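Local atomic coordinates of putative retaining b-glycosidase (Saccharophagus degradans, PDB entry 5A95), a protein that probably hydrolyses beta-glucans with retention of configuration, as a licheninase-type member of glycoside hydrolase family 5 whose quaternary structure dictates its specificity. Residues G145-T149 with E150-H154; T159-K162 with E163-F167; R315-K318 with Y319-K322; F354-Q357 with V358-A362; W85-S88 with L89-L93. The protein carries 1 engineered substitution. All blocks are in the same frame, centred on the assembly; numbering follows the deposited sequence. Where two conformers were deposited one is given.

Contacts 1 and 2 follow each other in the chain, with centres about 12 Å apart, and are tied by two hydrogen bonds: Y152 OH to T159 O, 2.8 Å, and I161 N to E150 OE2, 2.9 Å. Both also meet neighbouring subunits of the trimer. Contact 1 lies nearest the sugar: the side chain of Q153 is about 6 Å from a bound glucose unit. Contacts 3 and 4 are turns of two adjacent helices, centres about 13 Å apart, where V317 CG2 packs 3.7 Å from F354 CE2. Contact 5 is the first turn of helix 87-96, its centre about 18 Å from that of contact 4. Contacts 3, 4 and 5 touch no other subunit.

Contact 1: residues G145-T149 with E150-H154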
# COMPACT_ATOMS: atom_id res chain seq x y z
N GLY A 145 -16.92 1.16 -2.85
CA GLY A 145 -16.34 0.25 -1.90
C GLY A 145 -15.84 0.97 -0.67
O GLY A 145 -16.36 2.05 -0.32
N TYR A 146 -14.83 0.40 -0.02
CA TYR A 146 -14.39 0.87 1.28
C TYR A 146 -12.92 1.20 1.21
O TYR A 146 -12.04 0.32 1.28
CB TYR A 146 -14.70 -0.17 2.39
CG TYR A 146 -14.72 0.42 3.77
CD1 TYR A 146 -15.58 1.47 4.05
CD2 TYR A 146 -13.86 0.01 4.76
CE1 TYR A 146 -15.62 2.08 5.28
CE2 TYR A 146 -13.89 0.60 6.01
CZ TYR A 146 -14.77 1.65 6.26
OH TYR A 146 -14.84 2.31 7.47
N LEU A 147 -12.65 2.49 1.06
CA LEU A 147 -11.29 2.94 0.86
C LEU A 147 -10.35 2.57 2.02
O LEU A 147 -9.21 2.20 1.78
CB LEU A 147 -11.27 4.44 0.53
CG LEU A 147 -9.92 5.05 0.22
CD1 LEU A 147 -9.26 4.39 -0.98
CD2 LEU A 147 -10.07 6.54 -0.01
N PRO A 148 -10.83 2.62 3.28
CA PRO A 148 -9.88 2.29 4.36
C PRO A 148 -9.25 0.91 4.30
O PRO A 148 -8.12 0.73 4.73
CB PRO A 148 -10.70 2.47 5.64
CG PRO A 148 -11.66 3.57 5.27
CD PRO A 148 -12.07 3.22 3.84
N THR A 149 -9.98 -0.08 3.77
CA THR A 149 -9.43 -1.43 3.58
C THR A 149 -9.01 -1.67 2.13
O THR A 149 -8.51 -2.75 1.80
CB THR A 149 -10.43 -2.51 3.97
OG1 THR A 149 -11.60 -2.31 3.20
CG2 THR A 149 -10.71 -2.50 5.45
N GLU A 150 -9.23 -0.71 1.25
CA GLU A 150 -8.90 -0.82 -0.17
C GLU A 150 -9.55 -2.05 -0.81
O GLU A 150 -8.91 -2.76 -1.57
CB GLU A 150 -7.37 -0.75 -0.42
CG GLU A 150 -6.75 0.52 0.15
CD GLU A 150 -5.26 0.59 0.07
OE1 GLU A 150 -4.65 -0.46 -0.19
OE2 GLU A 150 -4.67 1.69 0.25
N GLN A 151 -10.83 -2.24 -0.52
CA GLN A 151 -11.62 -3.33 -1.08
C GLN A 151 -12.87 -2.74 -1.75
O GLN A 151 -13.49 -1.84 -1.20
CB GLN A 151 -12.07 -4.35 -0.00
CG GLN A 151 -10.96 -4.89 0.86
CD GLN A 151 -9.97 -5.74 0.10
OE1 GLN A 151 -10.31 -6.80 -0.44
NE2 GLN A 151 -8.72 -5.32 0.09
N TYR A 152 -13.25 -3.29 -2.91
CA TYR A 152 -14.21 -2.63 -3.79
C TYR A 152 -15.25 -3.56 -4.37
O TYR A 152 -15.09 -4.80 -4.40
CB TYR A 152 -13.48 -1.86 -4.93
CG TYR A 152 -12.42 -0.95 -4.34
CD1 TYR A 152 -12.74 0.29 -3.83
CD2 TYR A 152 -11.12 -1.38 -4.24
CE1 TYR A 152 -11.80 1.07 -3.20
CE2 TYR A 152 -10.16 -0.62 -3.62
CZ TYR A 152 -10.49 0.64 -3.13
OH TYR A 152 -9.53 1.38 -2.49
N GLN A 153 -16.29 -2.96 -4.94
CA GLN A 153 -17.35 -3.71 -5.55
C GLN A 153 -16.91 -4.46 -6.81
O GLN A 153 -17.45 -5.53 -7.11
CB GLN A 153 -18.55 -2.78 -5.83
CG GLN A 153 -19.72 -3.48 -6.50
CD GLN A 153 -20.91 -2.58 -6.56
OE1 GLN A 153 -21.45 -2.24 -5.52
NE2 GLN A 153 -21.35 -2.25 -7.77
N HIS A 154 -15.99 -3.90 -7.57
CA HIS A 154 -15.59 -4.44 -8.86
C HIS A 154 -14.22 -3.87 -9.19
O HIS A 154 -13.92 -2.72 -8.81
CB HIS A 154 -16.63 -4.02 -9.92
CG HIS A 154 -16.41 -4.57 -11.30
ND1 HIS A 154 -15.42 -4.13 -12.14
CD2 HIS A 154 -17.08 -5.52 -11.99
CE1 HIS A 154 -15.47 -4.80 -13.28
NE2 HIS A 154 -16.48 -5.65 -13.22
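Y146 N gives its hydrogen to Q151 O over 2.9 Å, nearly in line with the C=O bond and at an N-H...O angle of 179°. It joins the antiparallel pair Y146 and Q151 that closes the loop between strands 136-144 and 151-152, in a G1 beta bulge: E150 and Q151 both face Y146, with E150 in the left-handed backbone conformation. The return bond from Q151 N is weak. E150 N also donates to L147 O at 3.0 Å, from above the carbonyl plane. G145 has to be glycine: a CB there would run into Q151 O and Y152 CA, and at these backbone angles also into the preceding carbonyl O.

Q151 is bent at its second torsion (chi2 -66°), which folds its amide back over the turn. NE2 then donates to T149 O at 3.1 Å, with that oxygen in the amide plane, and also bonds K162 O of the second subunit. A leucine here would probably leave both carbonyls without this donor and loosen the turn's grip on the neighbouring chain. Across the strand, L147 CD1 sits 3.4 Å from Y152 OH at the ring edge, and that hydroxyl is hydrogen-bonded to T159 O.

Contact 2: residues T159-K162 with E163-F167; sequences TTIK and ETRDF
T159 OG1 donates to E163 OE1 at 2.6 Å, reaching the lone pair that points away from the other carboxylate oxygen. One residue on, T160 is the N-cap of helix 161-174. Its hydroxyl lies between the backbone N and the carbonyl carbon (chi1 62°), which swings OG1 under the first turn to accept from E163 N at 2.9 Å. The capping box is not completed, because the E163 carboxylate goes to T159 and the buried T160 N has no partner in the model.

T160 O is gripped twice by T164: OG1 and N each lie 2.9 Å from it, on opposite faces of the carbonyl plane. Further along, the regular helix takes over with R165 N to I161 O and D166 N to K162 O. I161 and R165 lie side by side, CG2 of I161 3.6 Å from R165 NE.

A second shell fixes these groups. R112 makes a salt bridge to E163 OE1, and W141 NE1 bonds T164 OG1. The R165 guanidinium continues to S211 OG, while K162 NZ crosses to the third subunit, bridging to its D158 and bonding its T159 O.

Two carboxylates, E150 and E163, stand at the start of this helix. The N-H groups of the helix start and the R112 charge would probably favour the ionised form of E163, and the short bond from T159 is consistent with an acceptor that carries negative charge.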
# COMPACT_ATOMS: atom_id res chain seq x y z
N THR A 159 -8.72 0.91 -6.26
CA THR A 159 -7.80 1.99 -6.00
C THR A 159 -7.11 1.74 -4.67
O THR A 159 -7.31 0.69 -4.03
CB THR A 159 -8.51 3.38 -6.09
OG1 THR A 159 -7.53 4.44 -5.99
CG2 THR A 159 -9.59 3.58 -5.03
N THR A 160 -6.26 2.66 -4.28
CA THR A 160 -5.58 2.63 -2.99
C THR A 160 -5.70 4.01 -2.37
O THR A 160 -6.01 5.00 -3.05
CB THR A 160 -4.09 2.30 -3.13
OG1 THR A 160 -3.45 3.32 -3.92
CG2 THR A 160 -3.86 0.94 -3.76
N ILE A 161 -5.43 4.10 -1.09
CA ILE A 161 -5.37 5.42 -0.46
C ILE A 161 -4.30 6.27 -1.14
O ILE A 161 -4.50 7.44 -1.41
CB ILE A 161 -5.17 5.31 1.07
CG1 ILE A 161 -6.36 4.60 1.70
CG2 ILE A 161 -5.00 6.70 1.66
CD1 ILE A 161 -6.21 4.29 3.17
N LYS A 162 -3.14 5.69 -1.43
CA LYS A 162 -2.08 6.41 -2.09
C LYS A 162 -2.49 7.00 -3.43
O LYS A 162 -2.23 8.16 -3.72
CB LYS A 162 -0.85 5.52 -2.27
CG LYS A 162 0.30 6.18 -3.02
CD LYS A 162 1.46 5.21 -3.27
CE LYS A 162 2.56 5.89 -4.07
NZ LYS A 162 3.74 5.08 -4.38
N GLU A 163 -3.16 6.19 -4.23
CA GLU A 163 -3.58 6.59 -5.57
C GLU A 163 -4.68 7.64 -5.48
O GLU A 163 -4.71 8.57 -6.29
CB GLU A 163 -4.06 5.39 -6.38
CG GLU A 163 -4.55 5.72 -7.78
CD GLU A 163 -5.08 4.52 -8.52
OE1 GLU A 163 -5.97 3.86 -7.95
OE2 GLU A 163 -4.63 4.24 -9.64
N THR A 164 -5.59 7.48 -4.53
CA THR A 164 -6.66 8.47 -4.30
C THR A 164 -6.12 9.82 -3.90
O THR A 164 -6.48 10.86 -4.47
CB THR A 164 -7.66 7.92 -3.25
OG1 THR A 164 -8.26 6.71 -3.77
CG2 THR A 164 -8.73 8.93 -2.93
N ARG A 165 -5.22 9.81 -2.93
CA ARG A 165 -4.54 11.05 -2.51
C ARG A 165 -3.82 11.68 -3.70
O ARG A 165 -3.88 12.90 -3.88
CB ARG A 165 -3.50 10.75 -1.43
CG ARG A 165 -4.03 10.42 -0.06
CD ARG A 165 -2.86 10.32 0.90
NE ARG A 165 -3.23 9.81 2.20
CZ ARG A 165 -3.84 10.51 3.13
NH1 ARG A 165 -4.08 11.81 2.96
NH2 ARG A 165 -4.18 9.93 4.28
N ASP A 166 -3.11 10.88 -4.48
CA ASP A 166 -2.36 11.41 -5.60
C ASP A 166 -3.25 12.01 -6.68
O ASP A 166 -2.92 13.05 -7.25
CB ASP A 166 -1.41 10.36 -6.18
CG ASP A 166 -0.72 10.84 -7.42
OD1 ASP A 166 0.21 11.66 -7.29
OD2 ASP A 166 -1.11 10.44 -8.54
N PHE A 167 -4.37 11.35 -6.96
CA PHE A 167 -5.36 11.92 -7.84
C PHE A 167 -5.77 13.32 -7.39
O PHE A 167 -5.70 14.28 -8.16
CB PHE A 167 -6.57 10.99 -7.99
CG PHE A 167 -7.73 11.58 -8.75
CD1 PHE A 167 -7.72 11.62 -10.12
CD2 PHE A 167 -8.82 12.13 -8.07
CE1 PHE A 167 -8.77 12.18 -10.81
CE2 PHE A 167 -9.88 12.69 -8.75
CZ PHE A 167 -9.85 12.71 -10.12

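Contact 3: residues R315-K318 with Y319-K322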
# COMPACT_ATOMS: atom_id res chain seq x y z
N ARG A 315 -41.75 12.79 -7.75
CA ARG A 315 -41.52 12.79 -6.31
C ARG A 315 -40.15 13.35 -5.93
O ARG A 315 -40.05 14.23 -5.08
CB ARG A 315 -41.64 11.41 -5.72
CG ARG A 315 -43.02 10.92 -5.56
CD ARG A 315 -43.09 9.76 -4.57
NE ARG A 315 -44.45 9.33 -4.66
CZ ARG A 315 -44.88 8.17 -5.14
NH1 ARG A 315 -44.02 7.30 -5.58
NH2 ARG A 315 -46.18 7.92 -5.17
N ILE A 316 -39.10 12.83 -6.55
CA ILE A 316 -37.76 13.26 -6.19
C ILE A 316 -37.52 14.73 -6.57
O ILE A 316 -36.87 15.47 -5.84
CB ILE A 316 -36.68 12.30 -6.74
CG1 ILE A 316 -35.32 12.54 -6.09
CG2 ILE A 316 -36.50 12.39 -8.25
CD1 ILE A 316 -35.28 12.33 -4.61
N VAL A 317 -38.08 15.16 -7.70
CA VAL A 317 -37.96 16.55 -8.09
C VAL A 317 -38.71 17.49 -7.12
O VAL A 317 -38.18 18.51 -6.70
CB VAL A 317 -38.42 16.75 -9.55
CG1 VAL A 317 -38.61 18.20 -9.90
CG2 VAL A 317 -37.38 16.12 -10.48
N LYS A 318 -39.93 17.12 -6.75
CA LYS A 318 -40.71 17.91 -5.79
C LYS A 318 -39.95 18.01 -4.47
O LYS A 318 -39.85 19.08 -3.88
CB LYS A 318 -42.09 17.26 -5.57
CG LYS A 318 -42.99 17.97 -4.57
CD LYS A 318 -44.45 17.56 -4.72
CE LYS A 318 -45.37 18.48 -3.91
NZ LYS A 318 -45.88 17.74 -2.75
N TYR A 319 -39.42 16.89 -4.01
CA TYR A 319 -38.67 16.87 -2.76
C TYR A 319 -37.40 17.72 -2.84
O TYR A 319 -37.15 18.56 -1.96
CB TYR A 319 -38.35 15.42 -2.36
CG TYR A 319 -37.62 15.32 -1.07
CD1 TYR A 319 -38.31 15.49 0.12
CD2 TYR A 319 -36.25 15.12 -1.04
CE1 TYR A 319 -37.64 15.47 1.33
CE2 TYR A 319 -35.56 15.11 0.17
CZ TYR A 319 -36.26 15.25 1.35
OH TYR A 319 -35.58 15.26 2.51
N MET A 320 -36.59 17.53 -3.88
CA MET A 320 -35.37 18.31 -3.99
C MET A 320 -35.67 19.80 -4.12
O MET A 320 -34.94 20.63 -3.56
CB MET A 320 -34.52 17.85 -5.16
CG MET A 320 -33.93 16.46 -5.00
SD MET A 320 -32.79 15.98 -6.30
CE MET A 320 -33.84 16.10 -7.74
N GLN A 321 -36.71 20.15 -4.86
CA GLN A 321 -37.02 21.57 -5.08
C GLN A 321 -37.45 22.22 -3.78
O GLN A 321 -37.05 23.35 -3.51
CB GLN A 321 -38.04 21.76 -6.25
CG GLN A 321 -37.39 21.45 -7.63
CD GLN A 321 -38.25 21.66 -8.89
OE1 GLN A 321 -39.50 21.60 -8.85
NE2 GLN A 321 -37.56 21.84 -10.06
N LYS A 322 -38.21 21.51 -2.94
CA LYS A 322 -38.59 21.99 -1.61
C LYS A 322 -37.37 22.26 -0.72
O LYS A 322 -37.32 23.25 0.00
CB LYS A 322 -39.51 20.99 -0.90
CG LYS A 322 -39.89 21.45 0.49
CD LYS A 322 -40.98 20.61 1.09
CE LYS A 322 -41.42 21.25 2.41
NZ LYS A 322 -42.41 20.42 3.13
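I316 and M320, one turn apart on helix 312-323, make up part of the tight face. The methionine is bent at its last torsion (chi3 -59°), which curls CE back over the helix to 4.2 Å from I316 CG1 and 3.6 Å from I316 O. The two side chains cross obliquely. Next to them, V317 CG2 lies 4.5 Å from the same methyl, M320 CE. All three side chains are buried, and the backbone beneath them is regular: M320 N to I316 O and Q321 N to V317 O are both 2.9 Å.

At the edge of this buried face the packing is still close: Q321 lies alongside V317, pointing the same way, and V317 CG1 rests 3.6 Å from its amide carbon CD. Beyond it comes the solvent side, where the exposed K318 and K322 are joined across the turn by the backbone bond from K322 N to K318 O at 3.1 Å.

The helix is the middle element of the beta-alpha-beta unit formed with strands 287-289 and 326-329, as in the (beta/alpha)8 barrel of this family. Helix 267-279 packs on I316 and takes two polar ends, R315 NE in a salt bridge to D267 and Y319 OH in a hydrogen bond to D275. The main-chain bonds hold the turn, and to these the side chains add van der Waals packing between them.

Contact 4: residues F354-Q357 with V358-A362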
# COMPACT_ATOMS: atom_id res chain seq x y z
N PHE A 354 -38.14 13.32 -19.02
CA PHE A 354 -38.67 13.87 -17.79
C PHE A 354 -37.71 14.94 -17.24
O PHE A 354 -38.10 16.09 -16.97
CB PHE A 354 -38.93 12.76 -16.77
CG PHE A 354 -39.25 13.31 -15.40
CD1 PHE A 354 -40.51 13.87 -15.15
CD2 PHE A 354 -38.29 13.39 -14.41
CE1 PHE A 354 -40.81 14.42 -13.94
CE2 PHE A 354 -38.59 13.97 -13.20
CZ PHE A 354 -39.84 14.48 -12.97
N PHE A 355 -36.44 14.58 -17.07
CA PHE A 355 -35.51 15.51 -16.45
C PHE A 355 -35.16 16.66 -17.38
O PHE A 355 -34.88 17.76 -16.93
CB PHE A 355 -34.25 14.78 -15.99
CG PHE A 355 -34.43 14.00 -14.72
CD1 PHE A 355 -34.67 14.68 -13.53
CD2 PHE A 355 -34.36 12.63 -14.69
CE1 PHE A 355 -34.83 13.99 -12.35
CE2 PHE A 355 -34.51 11.93 -13.50
CZ PHE A 355 -34.74 12.62 -12.35
N LYS A 356 -35.20 16.41 -18.69
CA LYS A 356 -34.93 17.47 -19.63
C LYS A 356 -35.94 18.63 -19.44
O LYS A 356 -35.59 19.80 -19.39
CB LYS A 356 -35.05 16.95 -21.07
CG LYS A 356 -34.60 17.93 -22.12
CD LYS A 356 -34.65 17.29 -23.48
CE LYS A 356 -34.10 18.21 -24.56
NZ LYS A 356 -34.05 17.50 -25.87
N GLN A 357 -37.22 18.26 -19.35
CA GLN A 357 -38.26 19.26 -19.13
C GLN A 357 -38.07 20.00 -17.82
O GLN A 357 -38.19 21.21 -17.75
CB GLN A 357 -39.63 18.58 -19.21
CG GLN A 357 -40.82 19.51 -19.01
CD GLN A 357 -42.15 18.84 -19.40
OE1 GLN A 357 -42.42 17.71 -19.03
NE2 GLN A 357 -42.97 19.55 -20.16
N VAL A 358 -37.75 19.26 -16.76
CA VAL A 358 -37.52 19.85 -15.44
C VAL A 358 -36.37 20.85 -15.49
O VAL A 358 -36.48 21.97 -14.99
CB VAL A 358 -37.23 18.74 -14.40
CG1 VAL A 358 -36.69 19.31 -13.10
CG2 VAL A 358 -38.49 17.91 -14.16
N MET A 359 -35.26 20.45 -16.11
CA MET A 359 -34.08 21.32 -16.13
C MET A 359 -34.29 22.53 -17.02
O MET A 359 -33.88 23.63 -16.68
CB MET A 359 -32.84 20.54 -16.55
CG MET A 359 -32.45 19.50 -15.52
SD MET A 359 -30.88 18.63 -15.84
CE MET A 359 -31.26 17.78 -17.38
N LEU A 360 -34.95 22.34 -18.16
CA LEU A 360 -35.23 23.49 -19.03
C LEU A 360 -36.13 24.51 -18.31
O LEU A 360 -35.93 25.73 -18.43
CB LEU A 360 -35.86 23.06 -20.35
CG LEU A 360 -34.88 22.41 -21.33
CD1 LEU A 360 -35.63 21.69 -22.44
CD2 LEU A 360 -33.93 23.43 -21.92
N GLU A 361 -37.13 24.02 -17.57
CA GLU A 361 -38.01 24.91 -16.85
C GLU A 361 -37.28 25.65 -15.73
O GLU A 361 -37.47 26.84 -15.53
CB GLU A 361 -39.23 24.16 -16.30
CG GLU A 361 -40.22 25.04 -15.55
CD GLU A 361 -40.60 26.31 -16.32
OE1 GLU A 361 -40.93 26.21 -17.54
OE2 GLU A 361 -40.56 27.40 -15.70
N ALA A 362 -36.39 24.94 -15.02
CA ALA A 362 -35.65 25.52 -13.91
C ALA A 362 -34.66 26.58 -14.37
O ALA A 362 -34.39 27.54 -13.66
CB ALA A 362 -34.93 24.45 -13.10
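With chi1 at 170° the F354 ring is turned away from its own amide nitrogen and back beside the carbonyl, while V358 sets CG2 beside its own N, with CG1 taking the anti place (chi1 168°). Together these torsions bring the CG2 methyl over one face of the phenyl ring, four residues back along the helix. The contact is a CH-pi one: CG2 of V358 lies 4.1 Å from the centroid of the F354 ring, 21° off its normal, and nearest to CZ at 3.9 Å. The same methyl is 3.4 Å from F354 O, which accepts from V358 N at 3.2 Å in the carbonyl plane.

On the next rung, M359 N to F355 O is shorter, 2.8 Å, and the methionine curls back so that CE comes to 3.6 Å from F355 O. K356 and L360 run side by side, with K356 CG 3.9 Å from L360 CD1. The ammonium end of K356 goes on to a cation-pi contact with W97.

In the fold, F354, F355 and V358 of helix 350-363 pack on V317 of helix 312-323, while F355, V358 and M359 reach strand 326-329 and M359 also meets V71 of strand 65-72.

Contact 5: residues W85-S88 with L89-L93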
# COMPACT_ATOMS: atom_id res chain seq x y z
N TRP A 85 -15.99 11.42 -27.03
CA TRP A 85 -15.49 12.50 -26.17
C TRP A 85 -15.28 13.72 -27.06
O TRP A 85 -14.25 13.84 -27.73
CB TRP A 85 -14.17 12.08 -25.49
CG TRP A 85 -13.61 13.14 -24.57
CD1 TRP A 85 -12.51 13.92 -24.79
CD2 TRP A 85 -14.09 13.49 -23.27
NE1 TRP A 85 -12.29 14.75 -23.73
CE2 TRP A 85 -13.24 14.51 -22.77
CE3 TRP A 85 -15.16 13.06 -22.48
CZ2 TRP A 85 -13.41 15.09 -21.51
CZ3 TRP A 85 -15.33 13.64 -21.25
CH2 TRP A 85 -14.47 14.66 -20.77
N GLN A 86 -16.31 14.57 -27.10
CA GLN A 86 -16.48 15.64 -28.10
C GLN A 86 -17.06 16.89 -27.47
O GLN A 86 -17.89 16.79 -26.56
CB GLN A 86 -17.50 15.23 -29.17
CG GLN A 86 -17.11 14.02 -29.97
CD GLN A 86 -18.12 13.68 -31.05
OE1 GLN A 86 -17.81 13.72 -32.23
NE2 GLN A 86 -19.33 13.32 -30.64
N LYS A 87 -16.68 18.05 -28.00
CA LYS A 87 -17.33 19.28 -27.60
C LYS A 87 -18.82 19.25 -27.82
O LYS A 87 -19.57 19.81 -27.02
CB LYS A 87 -16.70 20.47 -28.33
CG LYS A 87 -17.27 21.78 -27.84
CD LYS A 87 -16.53 23.00 -28.32
CE LYS A 87 -17.14 24.23 -27.70
NZ LYS A 87 -16.41 25.45 -28.06
N SER A 88 -19.27 18.60 -28.90
CA SER A 88 -20.68 18.60 -29.27
C SER A 88 -21.55 18.00 -28.17
O SER A 88 -22.73 18.35 -28.05
CB SER A 88 -20.90 17.82 -30.57
OG SER A 88 -20.52 16.46 -30.44
N LEU A 89 -20.99 17.10 -27.36
CA LEU A 89 -21.71 16.53 -26.23
C LEU A 89 -22.05 17.63 -25.19
O LEU A 89 -23.19 17.72 -24.70
CB LEU A 89 -20.86 15.43 -25.59
CG LEU A 89 -21.39 14.79 -24.30
CD1 LEU A 89 -22.80 14.28 -24.48
CD2 LEU A 89 -20.41 13.72 -23.84
N PHE A 90 -21.06 18.46 -24.85
CA PHE A 90 -21.27 19.53 -23.88
C PHE A 90 -22.23 20.58 -24.44
O PHE A 90 -23.10 21.09 -23.71
CB PHE A 90 -19.95 20.19 -23.49
CG PHE A 90 -19.10 19.38 -22.52
CD1 PHE A 90 -18.95 18.01 -22.65
CD2 PHE A 90 -18.43 20.03 -21.52
CE1 PHE A 90 -18.17 17.28 -21.75
CE2 PHE A 90 -17.63 19.32 -20.63
CZ PHE A 90 -17.49 17.96 -20.75
N GLU A 91 -22.08 20.89 -25.72
CA GLU A 91 -22.94 21.88 -26.37
C GLU A 91 -24.41 21.42 -26.37
O GLU A 91 -25.31 22.22 -26.09
CB GLU A 91 -22.51 22.11 -27.82
CG GLU A 91 -21.16 22.79 -27.93
CD GLU A 91 -20.68 22.93 -29.37
OE1 GLU A 91 -20.43 21.91 -30.07
OE2 GLU A 91 -20.55 24.08 -29.79
N GLU A 92 -24.64 20.15 -26.68
CA GLU A 92 -26.01 19.62 -26.68
C GLU A 92 -26.63 19.81 -25.29
O GLU A 92 -27.76 20.26 -25.13
CB GLU A 92 -25.99 18.15 -27.04
CG GLU A 92 -27.31 17.43 -26.81
CD GLU A 92 -28.45 17.86 -27.72
OE1 GLU A 92 -28.21 18.61 -28.70
OE2 GLU A 92 -29.57 17.39 -27.49
N LEU A 93 -25.87 19.45 -24.27
CA LEU A 93 -26.38 19.54 -22.92
C LEU A 93 -26.67 20.96 -22.47
O LEU A 93 -27.74 21.24 -21.88
CB LEU A 93 -25.39 18.86 -21.96
CG LEU A 93 -25.41 17.34 -22.05
CD1 LEU A 93 -24.19 16.73 -21.36
CD2 LEU A 93 -26.71 16.81 -21.44
O HOH W 1 -18.17 25.18 -30.79
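The ring planes of W85 and F90 stand nearly perpendicular, and CH2 of W85 comes to 4.5 Å from F90 CZ, neither squarely over a face nor at an edge. W129 of helix 116-133 touches both, edge-to-face with F90 and at about 45° to the W85 plane, and W85 NE1 bonds E125 of the same helix.

Further along the turn, K87 and E91 run past each other. E91 CG is anti to the carbonyl carbon (chi1 -67°), laying the side chain back along the helix, OE1 3.4 Å from S88 CA and CD 3.9 Å from K87 CG. The charged ends stay apart, K87 NZ 4.7 Å from E91 OE2. A water spans them, donating to E91 OE2 at 2.8 Å and accepting weakly from K87 NZ, whose salt bridge is with D132. With an alanine in place of E91, the water would probably lose its acceptor and the aliphatic part of K87 its cover.

Beneath, E91 N bonds K87 O and E92 N bonds S88 O, the first regular bonds of helix 87-96. This opening turn belongs to the crossover between parallel strands 65-72 and 101-106, a beta-alpha-beta connection of the (beta/alpha)8 barrel.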